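Local structure of Lys-gingipain W83 (Porphyromonas gingivalis, 6I9A) at residues T4-L9 / D109-P114; E26-W31 / E127-I132; T33-K38 / D134-Y139; D320-N323 / M329-G332. The protein cleaves proteins as a secreted cysteine endopeptidase with a strong preference for lysine at P1, this chain being the catalytic subunit with its C-terminal immunoglobulin-like domain. One frame throughout, in Å; residues are numbered along the deposited sequence.

Contact 1 (T4-L9 / D109-P114); sequences TDHGDL and DGDYFP. With CA (calcium ion), chain G.
His6 and Phe113 have the nearest CA atoms of the two segments, 7.9 Å apart, where the chain leaving helix 2-5 runs past the calcium-binding loop 109-114 with the end-to-end directions of the touching parts 28° apart. The join is a face-to-face aromatic stack laid against an Asx turn that holds a metal. The His6 imidazole lies over one face of the Phe113 phenyl ring, centroids 3.8 Å apart and planes inclined by 16°. Its NE2 is the atom that comes nearest, 3.4 Å from Phe113 CD2, while CD2 of the imidazole rides above the centre of the phenyl ring. Phe113 CB adds a CH-pi contact over the same imidazole. Tyr112 touches the opposite face of Phe113 toward its rim, sandwiching the phenyl ring, and Trp354 meets it edge-to-face. A looser van der Waals touch follows farther along, Leu9 CD1 to Pro114 O at 4.0 Å.

The loop is folded round a calcium ion. Asp109 OD1, Asp111 OD1 and the carbonyl oxygen of Phe113 bind the ion together with two waters, and Glu115 completes the site through both carboxylate oxygens. Asp111 CG sits between its own N and carbonyl carbon (chi1 70°), which turns OD1 back over the loop to take the Phe113 N-H from above the carboxylate plane. Phe113 is thus fixed at both ends of its backbone, with its ring directed to His6. Asp111 OD2 lies 4.2 Å from His6 NE2 without bonding it, and accepts instead from a calcium-bound water at 2.7 Å.

Contact 2 (E26-W31 / E127-I132); sequences EALKPW and EELTNI
Ala27 and Thr130 bring helices 25-37 and 126-141 together, their CA atoms 5.8 Å apart, in a nearly parallel helix pair packed beside the four-stranded parallel sheet of the peptidase domain. The short axes approach to 8.9 Å and differ in direction by 10°, a closeness that the small Ala27 permits.

The buried side is apolar and faces the sheet. Leu129 CD2 is the shared point: one methyl group touches Ala27 CB at 4.1 Å and Leu28 CD1 at 4.0 Å. Leu129 has its CG anti to the backbone N (chi1 -179°), which carries this branch across the gap toward the neighbouring helix. Leu28 leaves its helix to one side and only its CD1 end bends in, so the two leucines meet obliquely by their branch ends. Beneath them Val83 of strand 79-83 touches both leucines, and Met121 of strand 117-121 supports Leu129, extending the layer into the buried core.

The other side is partly exposed and water-bridged, although the CA atoms come nearest there. Thr130 turns OG1, not its methyl, to Ala27, 3.6 Å from CB, a plain van der Waals touch. No direct hydrogen bond crosses between the segments; a single water does the bridging. The kink near Pro30, where the N atoms of 30 and 31 lack regular bonds to the preceding turn, lies just beyond. Thr130 OG1 is also hydrogen-bonded to the carbonyl oxygen of Pro126, one turn back in its own helix. The bridging water donates to Ala27 O at 2.8 Å and pairs with Thr130 OG1 at 2.7 Å.

Contact 3 (T33-K38 / D134-Y139); sequences TWKAQK and DKVLMY
Trp34 and Leu137 join the later turns of helices 25-37 and 126-141, extending the helix pair that flanks the parallel sheet; here the nearest CA atoms, those of the same two residues, are 7.7 Å apart.

The apolar interaction rests on one methyl group. In one of the two modelled conformers of Leu137, its CD2 sits in the bend where the indole leaves its backbone, 3.5 Å from Trp34 CB, and also meets CG and CD1 of the ring obliquely. The two side chains lie alongside each other, pointing opposite ways, Trp34 with CG anti to its N (chi1 167°) and Leu137 with CG beside its own. Lys38 CD packs over one indole face within the same segment, and Val437 of strand 432-439 in the immunoglobulin-like domain touches Trp34 too.

The polar interactions lie beyond the two segments. Trp34 NE1 is hydrogen-bonded to Glu140 OE1, and the same carboxylate oxygen forms a salt bridge with Lys35 NZ. That buried ammonium also has a salt bridge to Asp362, and the two carboxylates would be expected to offset its charge; Ser364 adds a hydrogen bond. Across the helix interface Lys35 NZ passes Val136 CG1 at 4.3 Å.

Contact 4 (D320-N323 / M329-G332); sequences DSYN and MWAG. With NA (sodium ion), chain E.
Tyr322 has a left-handed backbone (phi 53°, psi 58°) in a loop wrapped round a sodium ion, while its ring reaches away to helix 325-342. The ion is bound by the carbonyl oxygens of Ser321 and Tyr322, the latter at 2.5 Å, and by Asn323 OD1; carbonyl oxygens of Ala315, Thr316 and Leu318 complete the six ligands.

From this anchored backbone the phenol crosses to two residues of the helix. Trp330 CD1 lies at the edge of the Tyr322 ring, near its plane and 3.9 Å from CE1, whereas Tyr322 CE1 meets the indole obliquely; the ring planes are inclined by about 40°, neither stacked nor T-shaped. Ala331 CB approaches the phenol obliquely, 3.9 Å from Tyr322 CD1. No hydrogen bond links the segments. The extended chi1 of Trp330 carries its indole toward the N-terminal segment, where NE1 is hydrogen-bonded to His6 O.

The metal loop follows helix 312-317 and leads straight into helix 325-342, whose own residues Ser327 and Leu334 also touch Tyr322; elsewhere on this helix Met329 packs against strand 357-361, at one edge of the mixed sheet.

Contacts 2 and 3, centred 11 Å apart, are successive parts of one interface between helices 25-37 and 126-141; Pro30 O comes within 4.2 Å of Leu137 CD2 where they meet. Contacts 1 and 4 form a second group, 13 Å between centres, in which the N-terminal segment spans the calcium and sodium loops: Asp8 OD2 meets Tyr322 N at 2.8 Å, and Pro114 O lies 3.3 Å from Trp330 CH2. Contact 1 lies across the chain's centre from the helix pair, its centre 31 Å from that of contact 2. None of the four includes the nucleophile Cys249 or His216, and the inhibitor KYT-36 lies in a pocket of 16 residues drawn from between 163 and 347.

Contact 1 (T4-L9 / D109-P114)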
loop_
_atom_site.group_PDB
_atom_site.type_symbol
_atom_site.label_atom_id
_atom_site.label_comp_id
_atom_site.label_asym_id
_atom_site.label_seq_id
_atom_site.Cartn_x
_atom_site.Cartn_y
_atom_site.Cartn_z
ATOM N N THR A 4 -0.350 -20.093 -4.225
ATOM C CA THR A 4 0.464 -20.779 -3.203
ATOM C C THR A 4 1.947 -20.569 -3.513
ATOM O O THR A 4 2.764 -20.543 -2.582
ATOM C CB THR A 4 0.087 -22.263 -3.151
ATOM O OG1 THR A 4 0.351 -22.872 -4.409
ATOM C CG2 THR A 4 -1.338 -22.500 -2.803
ATOM N N ASP A 5 2.327 -20.386 -4.778
ATOM C CA ASP A 5 3.722 -20.133 -5.136
ATOM C C ASP A 5 4.212 -18.787 -4.656
ATOM O O ASP A 5 5.370 -18.648 -4.258
ATOM C CB ASP A 5 3.904 -20.098 -6.673
ATOM C CG ASP A 5 3.863 -21.378 -7.464
ATOM O OD1 ASP A 5 3.828 -22.457 -6.839
ATOM O OD2 ASP A 5 3.812 -21.280 -8.704
ATOM N N HIS A 6 3.340 -17.764 -4.748
ATOM C CA HIS A 6 3.735 -16.389 -4.513
ATOM C C HIS A 6 2.722 -15.650 -3.710
ATOM O O HIS A 6 2.108 -14.682 -4.203
ATOM C CB HIS A 6 3.939 -15.669 -5.853
ATOM C CG HIS A 6 5.090 -16.203 -6.615
ATOM N ND1 HIS A 6 6.381 -16.039 -6.177
ATOM C CD2 HIS A 6 5.105 -16.856 -7.789
ATOM C CE1 HIS A 6 7.150 -16.623 -7.098
ATOM N NE2 HIS A 6 6.407 -17.158 -8.063
ATOM N N GLY A 7 2.559 -16.086 -2.478
ATOM C CA GLY A 7 1.594 -15.427 -1.608
ATOM C C GLY A 7 2.082 -14.113 -1.025
ATOM O O GLY A 7 3.171 -13.599 -1.305
ATOM N N ASP A 8 1.225 -13.568 -0.159
ATOM C CA ASP A 8 1.485 -12.290 0.520
ATOM C C ASP A 8 2.903 -12.306 1.125
ATOM O O ASP A 8 3.234 -13.200 1.904
ATOM C CB ASP A 8 0.427 -12.187 1.639
ATOM C CG ASP A 8 0.399 -10.923 2.481
ATOM O OD1 ASP A 8 1.175 -9.973 2.190
ATOM O OD2 ASP A 8 -0.391 -10.872 3.421
ATOM N N LEU A 9 3.685 -11.290 0.805
ATOM C CA LEU A 9 5.063 -11.147 1.309
ATOM C C LEU A 9 5.128 -10.670 2.741
ATOM O O LEU A 9 6.214 -10.696 3.339
ATOM C CB LEU A 9 5.865 -10.179 0.416
ATOM C CG LEU A 9 6.172 -10.713 -0.990
ATOM C CD1 LEU A 9 6.990 -9.689 -1.724
ATOM C CD2 LEU A 9 6.947 -12.053 -0.923
ATOM N N ASP A 109 15.828 -12.326 -8.067
ATOM C CA ASP A 109 16.186 -13.561 -8.751
ATOM C C ASP A 109 15.655 -13.467 -10.198
ATOM O O ASP A 109 15.273 -12.374 -10.666
ATOM C CB ASP A 109 15.769 -14.817 -7.979
ATOM C CG ASP A 109 14.321 -14.927 -7.577
ATOM O OD1 ASP A 109 13.478 -14.385 -8.271
ATOM O OD2 ASP A 109 14.053 -15.568 -6.561
ATOM N N GLY A 110 15.742 -14.559 -10.965
ATOM C CA GLY A 110 15.524 -14.472 -12.399
ATOM C C GLY A 110 14.142 -14.206 -12.952
ATOM O O GLY A 110 14.010 -13.926 -14.144
ATOM N N ASP A 111 13.119 -14.401 -12.122
ATOM C CA ASP A 111 11.775 -14.302 -12.675
ATOM C C ASP A 111 11.244 -12.858 -12.565
ATOM O O ASP A 111 11.983 -11.921 -12.217
ATOM C CB ASP A 111 10.887 -15.349 -12.011
ATOM C CG ASP A 111 10.564 -15.094 -10.575
ATOM O OD1 ASP A 111 10.841 -13.936 -10.077
ATOM O OD2 ASP A 111 10.016 -15.995 -9.919
ATOM N N TYR A 112 9.948 -12.683 -12.875
ATOM C CA TYR A 112 9.401 -11.318 -12.831
ATOM C C TYR A 112 8.575 -11.028 -11.572
ATOM O O TYR A 112 7.927 -9.971 -11.461
ATOM C CB TYR A 112 8.616 -10.956 -14.100
ATOM C CG TYR A 112 7.529 -11.941 -14.485
ATOM C CD1 TYR A 112 6.440 -12.178 -13.643
ATOM C CD2 TYR A 112 7.605 -12.661 -15.670
ATOM C CE1 TYR A 112 5.443 -13.095 -13.979
ATOM C CE2 TYR A 112 6.607 -13.557 -16.028
ATOM C CZ TYR A 112 5.529 -13.777 -15.170
ATOM O OH TYR A 112 4.530 -14.674 -15.490
ATOM N N PHE A 113 8.591 -11.961 -10.609
ATOM C CA PHE A 113 7.912 -11.748 -9.353
ATOM C C PHE A 113 8.808 -11.020 -8.364
ATOM O O PHE A 113 9.942 -11.481 -8.121
ATOM C CB PHE A 113 7.464 -13.047 -8.715
ATOM C CG PHE A 113 6.388 -13.774 -9.470
ATOM C CD1 PHE A 113 5.052 -13.458 -9.282
ATOM C CD2 PHE A 113 6.716 -14.744 -10.409
ATOM C CE1 PHE A 113 4.044 -14.156 -9.973
ATOM C CE2 PHE A 113 5.711 -15.434 -11.101
ATOM C CZ PHE A 113 4.379 -15.125 -10.881
ATOM N N PRO A 114 8.359 -9.932 -7.776
ATOM C CA PRO A 114 9.186 -9.243 -6.773
ATOM C C PRO A 114 9.536 -10.097 -5.577
ATOM O O PRO A 114 8.734 -10.947 -5.141
ATOM C CB PRO A 114 8.289 -8.082 -6.296
ATOM C CG PRO A 114 7.337 -7.865 -7.449
ATOM C CD PRO A 114 7.067 -9.249 -7.988
HETATM CA CA CA G . 11.618 -13.052 -8.033
HETATM O O HOH W 1 12.830 -11.705 -9.648
HETATM O O HOH W 2 10.203 -14.887 -7.458
#

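Contact 2 (E26-W31 / E127-I132)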
loop_
_atom_site.group_PDB
_atom_site.type_symbol
_atom_site.label_atom_id
_atom_site.label_comp_id
_atom_site.label_asym_id
_atom_site.label_seq_id
_atom_site.Cartn_x
_atom_site.Cartn_y
_atom_site.Cartn_z
ATOM N N GLU A 26 15.998 15.075 6.238
ATOM C CA GLU A 26 15.291 15.711 7.343
ATOM C C GLU A 26 13.787 15.480 7.270
ATOM O O GLU A 26 13.166 15.147 8.280
ATOM C CB GLU A 26 15.613 17.200 7.296
ATOM C CG GLU A 26 14.902 18.037 8.343
ATOM C CD GLU A 26 15.233 19.519 8.266
ATOM O OE1 GLU A 26 15.726 19.988 7.213
ATOM O OE2 GLU A 26 14.990 20.217 9.273
ATOM N N ALA A 27 13.206 15.629 6.063
ATOM C CA ALA A 27 11.766 15.442 5.910
ATOM C C ALA A 27 11.335 13.999 6.208
ATOM O O ALA A 27 10.215 13.770 6.668
ATOM C CB ALA A 27 11.325 15.848 4.498
ATOM N N LEU A 28 12.203 13.040 5.925
ATOM C CA LEU A 28 11.832 11.642 6.109
ATOM C C LEU A 28 11.818 11.239 7.583
ATOM O O LEU A 28 11.151 10.262 7.948
ATOM C CB LEU A 28 12.861 10.788 5.343
ATOM C CG LEU A 28 12.546 9.350 4.997
ATOM C CD1 LEU A 28 11.219 9.198 4.298
ATOM C CD2 LEU A 28 13.697 8.758 4.189
ATOM N N LYS A 29 12.577 11.946 8.442
ATOM C CA LYS A 29 12.720 11.501 9.835
ATOM C C LYS A 29 11.388 11.186 10.570
ATOM O O LYS A 29 11.343 10.136 11.206
ATOM C CB LYS A 29 13.551 12.512 10.649
ATOM C CG LYS A 29 13.990 11.872 11.968
ATOM C CD LYS A 29 15.246 12.448 12.595
ATOM C CE LYS A 29 15.338 12.044 14.062
ATOM N NZ LYS A 29 15.258 10.564 14.297
ATOM N N PRO A 30 10.325 12.014 10.538
ATOM C CA PRO A 30 9.125 11.662 11.319
ATOM C C PRO A 30 8.475 10.372 10.835
ATOM O O PRO A 30 7.874 9.624 11.619
ATOM C CB PRO A 30 8.179 12.859 11.126
ATOM C CG PRO A 30 9.055 13.981 10.670
ATOM C CD PRO A 30 10.210 13.368 9.943
ATOM N N TRP A 31 8.615 10.078 9.521
ATOM C CA TRP A 31 8.047 8.834 8.979
ATOM C C TRP A 31 8.888 7.656 9.473
ATOM O O TRP A 31 8.318 6.643 9.935
ATOM C CB TRP A 31 8.050 8.933 7.453
ATOM C CG TRP A 31 7.394 7.800 6.717
ATOM C CD1 TRP A 31 6.050 7.636 6.472
ATOM C CD2 TRP A 31 8.060 6.734 6.018
ATOM N NE1 TRP A 31 5.852 6.533 5.655
ATOM C CE2 TRP A 31 7.071 5.980 5.354
ATOM C CE3 TRP A 31 9.403 6.361 5.866
ATOM C CZ2 TRP A 31 7.378 4.871 4.566
ATOM C CZ3 TRP A 31 9.722 5.268 5.075
ATOM C CH2 TRP A 31 8.712 4.522 4.443
ATOM N N GLU A 127 9.187 19.478 1.087
ATOM C CA GLU A 127 7.842 19.878 1.495
ATOM C C GLU A 127 6.785 18.886 0.943
ATOM O O GLU A 127 5.848 18.518 1.668
ATOM C CB GLU A 127 7.570 21.322 1.014
ATOM C CG GLU A 127 8.444 22.341 1.755
ATOM C CD GLU A 127 9.932 22.448 1.421
ATOM O OE1 GLU A 127 10.373 22.068 0.305
ATOM O OE2 GLU A 127 10.666 22.943 2.309
ATOM N N GLU A 128 6.942 18.452 -0.319
ATOM C CA GLU A 128 5.993 17.475 -0.860
ATOM C C GLU A 128 6.115 16.143 -0.143
ATOM O O GLU A 128 5.114 15.474 0.075
ATOM C CB GLU A 128 6.189 17.248 -2.356
ATOM C CG GLU A 128 5.658 18.423 -3.158
ATOM C CD GLU A 128 5.870 18.274 -4.626
ATOM O OE1 GLU A 128 6.627 17.369 -5.042
ATOM O OE2 GLU A 128 5.261 19.073 -5.369
ATOM N N LEU A 129 7.334 15.735 0.222
ATOM C CA LEU A 129 7.470 14.494 0.993
ATOM C C LEU A 129 6.775 14.623 2.348
ATOM O O LEU A 129 6.051 13.716 2.762
ATOM C CB LEU A 129 8.949 14.094 1.166
ATOM C CG LEU A 129 9.136 12.801 1.931
ATOM C CD1 LEU A 129 8.503 11.595 1.238
ATOM C CD2 LEU A 129 10.607 12.541 2.168
ATOM N N THR A 130 6.950 15.785 3.021
ATOM C CA THR A 130 6.241 16.007 4.267
ATOM C C THR A 130 4.737 15.928 4.066
ATOM O O THR A 130 4.024 15.405 4.935
ATOM C CB THR A 130 6.664 17.354 4.825
ATOM O OG1 THR A 130 8.053 17.236 5.171
ATOM C CG2 THR A 130 5.833 17.773 6.055
ATOM N N ASN A 131 4.231 16.433 2.924
ATOM C CA ASN A 131 2.788 16.361 2.681
ATOM C C ASN A 131 2.315 14.919 2.713
ATOM O O ASN A 131 1.263 14.586 3.256
ATOM C CB ASN A 131 2.460 16.945 1.332
ATOM C CG ASN A 131 2.633 18.423 1.260
ATOM O OD1 ASN A 131 2.764 19.109 2.295
ATOM N ND2 ASN A 131 2.641 18.984 0.055
ATOM N N ILE A 132 3.073 14.031 2.040
ATOM C CA ILE A 132 2.676 12.612 2.007
ATOM C C ILE A 132 2.726 12.042 3.404
ATOM O O ILE A 132 1.803 11.355 3.854
ATOM C CB ILE A 132 3.614 11.800 1.090
ATOM C CG1 ILE A 132 3.639 12.368 -0.342
ATOM C CG2 ILE A 132 3.198 10.302 1.105
ATOM C CD1 ILE A 132 4.687 11.706 -1.246
HETATM O O HOH W 3 8.345 15.676 7.380
#

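Contact 3 (T33-K38 / D134-Y139)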
loop_
_atom_site.group_PDB
_atom_site.type_symbol
_atom_site.label_atom_id
_atom_site.label_comp_id
_atom_site.label_asym_id
_atom_site.label_seq_id
_atom_site.Cartn_x
_atom_site.Cartn_y
_atom_site.Cartn_z
ATOM N N THR A 33 10.673 7.536 12.194
ATOM C CA THR A 33 10.439 7.426 13.644
ATOM C C THR A 33 9.197 6.580 13.902
ATOM O O THR A 33 9.200 5.651 14.703
ATOM C CB THR A 33 10.325 8.793 14.281
ATOM O OG1 THR A 33 11.587 9.460 14.138
ATOM C CG2 THR A 33 9.901 8.732 15.744
ATOM N N TRP A 34 8.087 6.925 13.221
ATOM C CA TRP A 34 6.826 6.182 13.398
ATOM C C TRP A 34 6.936 4.733 12.935
ATOM O O TRP A 34 6.456 3.834 13.613
ATOM C CB TRP A 34 5.693 6.916 12.703
ATOM C CG TRP A 34 4.434 6.125 12.549
ATOM C CD1 TRP A 34 3.861 5.780 11.354
ATOM C CD2 TRP A 34 3.629 5.510 13.568
ATOM N NE1 TRP A 34 2.711 5.076 11.560
ATOM C CE2 TRP A 34 2.547 4.878 12.911
ATOM C CE3 TRP A 34 3.689 5.464 14.982
ATOM C CZ2 TRP A 34 1.559 4.184 13.609
ATOM C CZ3 TRP A 34 2.714 4.757 15.659
ATOM C CH2 TRP A 34 1.658 4.145 14.987
ATOM N N LYS A 35 7.586 4.478 11.772
ATOM C CA LYS A 35 7.714 3.096 11.322
ATOM C C LYS A 35 8.505 2.264 12.333
ATOM O O LYS A 35 8.146 1.135 12.618
ATOM C CB LYS A 35 8.369 3.026 9.941
ATOM C CG LYS A 35 7.518 3.656 8.818
ATOM C CD LYS A 35 6.054 3.133 8.725
ATOM C CE LYS A 35 5.421 3.708 7.489
ATOM N NZ LYS A 35 4.040 3.231 7.264
ATOM N N ALA A 36 9.574 2.852 12.947
ATOM C CA ALA A 36 10.322 2.095 13.991
ATOM C C ALA A 36 9.410 1.874 15.194
ATOM O O ALA A 36 9.345 0.766 15.748
ATOM C CB ALA A 36 11.558 2.871 14.419
ATOM N N GLN A 37 8.657 2.913 15.599
ATOM C CA GLN A 37 7.782 2.786 16.759
ATOM C C GLN A 37 6.732 1.694 16.594
ATOM O O GLN A 37 6.370 1.012 17.569
ATOM C CB GLN A 37 7.095 4.132 17.052
ATOM C CG GLN A 37 8.071 5.133 17.631
ATOM C CD GLN A 37 7.505 6.528 17.686
ATOM O OE1 GLN A 37 6.585 6.887 16.953
ATOM N NE2 GLN A 37 8.069 7.357 18.582
ATOM N N LYS A 38 6.214 1.521 15.368
ATOM C CA LYS A 38 5.196 0.503 15.164
ATOM C C LYS A 38 5.809 -0.880 14.860
ATOM O O LYS A 38 5.074 -1.830 14.609
ATOM C CB LYS A 38 4.191 0.917 14.080
ATOM C CG LYS A 38 4.769 0.855 12.650
ATOM C CD LYS A 38 3.964 1.694 11.636
ATOM C CE LYS A 38 2.488 1.326 11.543
ATOM N NZ LYS A 38 2.254 -0.052 10.988
ATOM N N ASP A 134 2.601 13.446 6.354
ATOM C CA ASP A 134 1.589 13.905 7.333
ATOM C C ASP A 134 0.266 13.170 7.157
ATOM O O ASP A 134 -0.463 12.877 8.121
ATOM C CB ASP A 134 1.388 15.397 7.183
ATOM C CG ASP A 134 2.564 16.214 7.688
ATOM O OD1 ASP A 134 3.405 15.675 8.466
ATOM O OD2 ASP A 134 2.639 17.409 7.340
ATOM N N LYS A 135 -0.093 12.848 5.902
ATOM C CA LYS A 135 -1.337 12.094 5.663
ATOM C C LYS A 135 -1.217 10.673 6.169
ATOM O O LYS A 135 -2.122 10.115 6.780
ATOM C CB LYS A 135 -1.693 12.114 4.175
ATOM C CG LYS A 135 -2.099 13.552 3.728
ATOM C CD LYS A 135 -2.539 13.612 2.254
ATOM C CE LYS A 135 -1.364 13.585 1.331
ATOM N NZ LYS A 135 -1.805 13.692 -0.108
ATOM N N VAL A 136 -0.061 10.035 5.890
ATOM C CA VAL A 136 0.182 8.665 6.388
ATOM C C VAL A 136 0.107 8.610 7.905
ATOM O O VAL A 136 -0.529 7.732 8.457
ATOM C CB VAL A 136 1.549 8.153 5.897
ATOM C CG1 VAL A 136 1.910 6.853 6.590
ATOM C CG2 VAL A 136 1.533 8.011 4.381
ATOM N N LEU A 137 0.746 9.572 8.588
ATOM C CA LEU A 137 0.791 9.576 10.053
ATOM C C LEU A 137 -0.616 9.738 10.627
ATOM O O LEU A 137 -0.985 9.042 11.577
ATOM C CB LEU A 137 1.699 10.723 10.557
ATOM C CG LEU A 137 3.199 10.546 10.301
ATOM C CD1 LEU A 137 3.979 11.777 10.717
ATOM C CD2 LEU A 137 3.716 9.344 11.092
ATOM N N MET A 138 -1.405 10.665 10.064
ATOM C CA MET A 138 -2.755 10.844 10.594
ATOM C C MET A 138 -3.580 9.586 10.396
ATOM O O MET A 138 -4.320 9.138 11.278
ATOM C CB MET A 138 -3.442 12.027 9.913
ATOM C CG MET A 138 -4.898 12.106 10.331
ATOM S SD MET A 138 -5.704 13.688 10.045
ATOM C CE MET A 138 -4.943 14.644 11.408
ATOM N N TYR A 139 -3.426 8.950 9.213
ATOM C CA TYR A 139 -4.222 7.769 8.938
ATOM C C TYR A 139 -3.827 6.593 9.829
ATOM O O TYR A 139 -4.678 5.947 10.467
ATOM C CB TYR A 139 -4.056 7.385 7.447
ATOM C CG TYR A 139 -4.966 6.246 7.035
ATOM C CD1 TYR A 139 -6.278 6.495 6.607
ATOM C CD2 TYR A 139 -4.527 4.921 7.077
ATOM C CE1 TYR A 139 -7.113 5.467 6.246
ATOM C CE2 TYR A 139 -5.364 3.879 6.708
ATOM C CZ TYR A 139 -6.639 4.160 6.260
ATOM O OH TYR A 139 -7.453 3.130 5.872
#

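Contact 4 (D320-N323 / M329-G332)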
loop_
_atom_site.group_PDB
_atom_site.type_symbol
_atom_site.label_atom_id
_atom_site.label_comp_id
_atom_site.label_asym_id
_atom_site.label_seq_id
_atom_site.Cartn_x
_atom_site.Cartn_y
_atom_site.Cartn_z
ATOM N N ASP A 320 -7.047 -12.255 7.631
ATOM C CA ASP A 320 -5.744 -12.677 8.145
ATOM C C ASP A 320 -4.599 -12.608 7.162
ATOM O O ASP A 320 -3.493 -13.035 7.491
ATOM C CB ASP A 320 -5.860 -14.102 8.731
ATOM C CG ASP A 320 -6.854 -14.151 9.895
ATOM O OD1 ASP A 320 -7.017 -13.122 10.590
ATOM O OD2 ASP A 320 -7.497 -15.191 10.073
ATOM N N SER A 321 -4.822 -12.026 5.983
ATOM C CA SER A 321 -3.714 -11.835 5.046
ATOM C C SER A 321 -4.136 -10.749 4.079
ATOM O O SER A 321 -5.289 -10.273 4.072
ATOM C CB SER A 321 -3.380 -13.146 4.313
ATOM O OG SER A 321 -4.450 -13.599 3.513
ATOM N N TYR A 322 -3.169 -10.295 3.271
ATOM C CA TYR A 322 -3.349 -9.246 2.251
ATOM C C TYR A 322 -3.981 -8.006 2.897
ATOM O O TYR A 322 -5.025 -7.501 2.493
ATOM C CB TYR A 322 -4.191 -9.752 1.060
ATOM C CG TYR A 322 -3.500 -10.813 0.248
ATOM C CD1 TYR A 322 -2.666 -10.461 -0.802
ATOM C CD2 TYR A 322 -3.669 -12.171 0.538
ATOM C CE1 TYR A 322 -1.988 -11.415 -1.524
ATOM C CE2 TYR A 322 -2.982 -13.146 -0.213
ATOM C CZ TYR A 322 -2.180 -12.736 -1.247
ATOM O OH TYR A 322 -1.495 -13.643 -2.052
ATOM N N ASN A 323 -3.284 -7.495 3.909
ATOM C CA ASN A 323 -3.753 -6.365 4.710
ATOM C C ASN A 323 -2.985 -5.081 4.477
ATOM O O ASN A 323 -3.323 -4.089 5.135
ATOM C CB ASN A 323 -3.765 -6.756 6.209
ATOM C CG ASN A 323 -4.887 -7.734 6.450
ATOM O OD1 ASN A 323 -5.944 -7.648 5.784
ATOM N ND2 ASN A 323 -4.725 -8.690 7.354
ATOM N N MET A 329 -2.306 -4.609 -4.541
ATOM C CA MET A 329 -1.741 -4.629 -5.903
ATOM C C MET A 329 -1.197 -6.015 -6.258
ATOM O O MET A 329 -1.405 -6.505 -7.356
ATOM C CB MET A 329 -0.655 -3.555 -5.990
ATOM C CG MET A 329 -0.022 -3.457 -7.376
ATOM S SD MET A 329 1.179 -2.132 -7.499
ATOM C CE MET A 329 2.643 -2.896 -6.788
ATOM N N TRP A 330 -0.521 -6.645 -5.289
ATOM C CA TRP A 330 0.054 -7.979 -5.461
ATOM C C TRP A 330 -1.055 -8.960 -5.829
ATOM O O TRP A 330 -0.927 -9.737 -6.770
ATOM C CB TRP A 330 0.703 -8.383 -4.129
ATOM C CG TRP A 330 1.461 -9.668 -4.228
ATOM C CD1 TRP A 330 0.976 -10.923 -4.031
ATOM C CD2 TRP A 330 2.854 -9.800 -4.468
ATOM N NE1 TRP A 330 2.015 -11.850 -4.168
ATOM C CE2 TRP A 330 3.167 -11.175 -4.428
ATOM C CE3 TRP A 330 3.860 -8.882 -4.731
ATOM C CZ2 TRP A 330 4.482 -11.644 -4.641
ATOM C CZ3 TRP A 330 5.139 -9.335 -4.937
ATOM C CH2 TRP A 330 5.433 -10.695 -4.897
ATOM N N ALA A 331 -2.161 -8.963 -5.076
ATOM C CA ALA A 331 -3.284 -9.876 -5.324
ATOM C C ALA A 331 -3.859 -9.650 -6.725
ATOM O O ALA A 331 -4.201 -10.612 -7.421
ATOM C CB ALA A 331 -4.360 -9.662 -4.255
ATOM N N GLY A 332 -3.999 -8.387 -7.149
ATOM C CA GLY A 332 -4.511 -8.126 -8.501
ATOM C C GLY A 332 -3.609 -8.719 -9.541
ATOM O O GLY A 332 -4.048 -9.389 -10.488
HETATM NA NA NA E . -6.915 -8.606 3.763
#